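Local coordinates for protein BexL (Amycolatopsis orientalis, PDB 4XRW) that probably acts as a di-domain aromatase/cyclase that cyclises and aromatises a polyketide intermediate in the type II pathway to BE-7585A, at residues D149-S152 with R153-L156. Sequence-based numbering, arbitrary orientation.
Sequences DTNS and RSEL
Asp149 and Arg153, one turn apart on helix 138-166, form an i to i+4 salt bridge made through the epsilon nitrogen of the arginine. Arg153 NE lies 2.9 Å from Asp149 OD1. It meets that oxygen on the syn side but 28° out of the carboxylate plane, and the bond is clearly bent at the hydrogen. A second, weak bond joins Arg153 NE to Asp149 OD2 at 3.4 Å, and this oxygen does sit at the guanidinium edge, in plane. With the two flat groups turned 78° apart, the paired, coplanar fork of an end-on bridge is excluded. Torsions account for the meeting: Asp149 swings CG opposite its backbone N (chi1 -179°), whereas Arg153 runs extended from CG to NE, its CG passing 3.2 Å from Asp149 O. Asp149 OD1 is also bonded by His26 of strand 22-30, tying the bridge to the sheet.

On another side of the helix, Ser154 OG stands between its own backbone N and carbonyl carbon, turned back to the preceding turn. It comes 3.0 Å from Asn151 O and 3.2 Å from Thr150 O; its single proton could serve either carbonyl. A water accepts from Asn151 ND2 at 2.7 Å and donates to Ser152 OG at 3.1 Å and, weakly, to Glu155 OE1, while Ser152 OG is further bonded to Val148 O.

Between the side-chain links run regular helical bonds, such as Glu155 N to Asn151 O. Leu156 and Ser152 face the sheet of this helix-grip domain. Glu155 OE2 weakly bonds a bound MES molecule, probably from the crystallisation liquor. The chemistry implies a charged link between Asp149 and Arg153, and a water joining Asn151 to Ser152 that reaches Glu155 only weakly; the nearby Arg153 charge, with the His26 hydrogen bond, would probably favour an ionised Asp149.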
ATOM      1  N   ASP A 149      -6.324  18.684 -11.362  1.00 23.79           N
ATOM      2  CA  ASP A 149      -7.754  18.682 -10.999  1.00 24.08           C
ATOM      3  C   ASP A 149      -8.327  17.273 -10.891  1.00 25.64           C
ATOM      4  O   ASP A 149      -8.983  16.938  -9.904  1.00 25.84           O
ATOM      5  CB  ASP A 149      -8.566  19.488 -12.001  1.00 23.41           C
ATOM      6  CG  ASP A 149     -10.048  19.523 -11.635  1.00 35.62           C
ATOM      7  OD1 ASP A 149     -10.365  20.033 -10.547  1.00 32.33           O
ATOM      8  OD2 ASP A 149     -10.877  19.000 -12.401  1.00 38.56           O
ATOM      9  N   THR A 150      -8.107  16.490 -11.935  1.00 26.02           N
ATOM     10  CA  THR A 150      -8.498  15.092 -12.005  1.00 27.38           C
ATOM     11  C   THR A 150      -7.879  14.308 -10.833  1.00 30.95           C
ATOM     12  O   THR A 150      -8.575  13.625 -10.068  1.00 26.97           O
ATOM     13  CB  THR A 150      -8.050  14.485 -13.357  1.00 30.40           C
ATOM     14  OG1 THR A 150      -8.757  15.124 -14.435  1.00 32.15           O
ATOM     15  CG2 THR A 150      -8.301  12.984 -13.409  1.00 33.34           C
ATOM     16  N   ASN A 151      -6.565  14.427 -10.660  1.00 25.32           N
ATOM     17  CA  ASN A 151      -5.920  13.660  -9.608  1.00 23.20           C
ATOM     18  C   ASN A 151      -6.335  14.083  -8.203  1.00 22.31           C
ATOM     19  O   ASN A 151      -6.561  13.229  -7.351  1.00 27.66           O
ATOM     20  CB  ASN A 151      -4.398  13.747  -9.739  1.00 26.95           C
ATOM     21  CG  ASN A 151      -3.708  12.698  -8.921  1.00 40.68           C
ATOM     22  OD1 ASN A 151      -3.700  11.522  -9.293  1.00 39.81           O
ATOM     23  ND2 ASN A 151      -3.175  13.094  -7.769  1.00 42.53           N
ATOM     24  N   SER A 152      -6.441  15.391  -7.956  1.00 23.56           N
ATOM     25  CA  SER A 152      -6.797  15.893  -6.631  1.00 24.59           C
ATOM     26  C   SER A 152      -8.190  15.456  -6.228  1.00 26.71           C
ATOM     27  O   SER A 152      -8.412  15.101  -5.088  1.00 25.57           O
ATOM     28  CB  SER A 152      -6.718  17.413  -6.560  1.00 27.85           C
ATOM     29  OG  SER A 152      -5.395  17.863  -6.750  1.00 29.20           O
ATOM     30  N   ARG A 153      -9.135  15.486  -7.163  1.00 24.48           N
ATOM     31  CA  ARG A 153     -10.493  15.073  -6.845  1.00 24.59           C
ATOM     32  C   ARG A 153     -10.582  13.590  -6.527  1.00 28.37           C
ATOM     33  O   ARG A 153     -11.269  13.196  -5.582  1.00 27.13           O
ATOM     34  CB  ARG A 153     -11.432  15.409  -8.003  1.00 30.89           C
ATOM     35  CG  ARG A 153     -11.678  16.896  -8.177  1.00 32.45           C
ATOM     36  CD  ARG A 153     -12.504  17.151  -9.437  1.00 36.65           C
ATOM     37  NE  ARG A 153     -12.717  18.577  -9.617  1.00 41.04           N
ATOM     38  CZ  ARG A 153     -13.531  19.306  -8.855  1.00 52.39           C
ATOM     39  NH1 ARG A 153     -14.219  18.740  -7.867  1.00 52.84           N
ATOM     40  NH2 ARG A 153     -13.669  20.606  -9.079  1.00 57.57           N
ATOM     41  N   SER A 154      -9.873  12.761  -7.292  1.00 29.75           N
ATOM     42  CA  SER A 154      -9.936  11.326  -7.065  1.00 28.88           C
ATOM     43  C   SER A 154      -9.207  10.973  -5.763  1.00 27.42           C
ATOM     44  O   SER A 154      -9.652  10.105  -5.031  1.00 27.14           O
ATOM     45  CB  SER A 154      -9.357  10.558  -8.260  1.00 32.06           C
ATOM     46  OG  SER A 154      -8.013  10.905  -8.518  1.00 41.85           O
ATOM     47  N   GLU A 155      -8.100  11.657  -5.476  1.00 27.66           N
ATOM     48  CA  GLU A 155      -7.348  11.439  -4.255  1.00 27.38           C
ATOM     49  C   GLU A 155      -8.171  11.786  -3.024  1.00 26.15           C
ATOM     50  O   GLU A 155      -8.176  11.033  -2.057  1.00 27.41           O
ATOM     51  CB  GLU A 155      -6.047  12.262  -4.284  1.00 29.83           C
ATOM     52  CG  GLU A 155      -5.230  12.219  -3.043  1.00 36.54           C
ATOM     53  CD  GLU A 155      -3.803  12.710  -3.269  1.00 45.17           C
ATOM     54  OE1 GLU A 155      -3.596  13.937  -3.431  1.00 40.80           O
ATOM     55  OE2 GLU A 155      -2.895  11.852  -3.292  1.00 50.12           O
ATOM     56  N   LEU A 156      -8.858  12.928  -3.050  1.00 25.23           N
ATOM     57  CA  LEU A 156      -9.658  13.353  -1.893  1.00 25.26           C
ATOM     58  C   LEU A 156     -10.864  12.429  -1.694  1.00 26.59           C
ATOM     59  O   LEU A 156     -11.244  12.108  -0.564  1.00 25.86           O
ATOM     60  CB  LEU A 156     -10.130  14.804  -2.058  1.00 23.88           C
ATOM     61  CG  LEU A 156      -9.086  15.887  -1.798  1.00 25.26           C
ATOM     62  CD1 LEU A 156      -9.668  17.297  -1.937  1.00 30.92           C
ATOM     63  CD2 LEU A 156      -8.473  15.689  -0.410  1.00 32.49           C
TER
HETATM   64  O   HOH W   1      -3.526  15.382  -6.443  1.00 42.70           O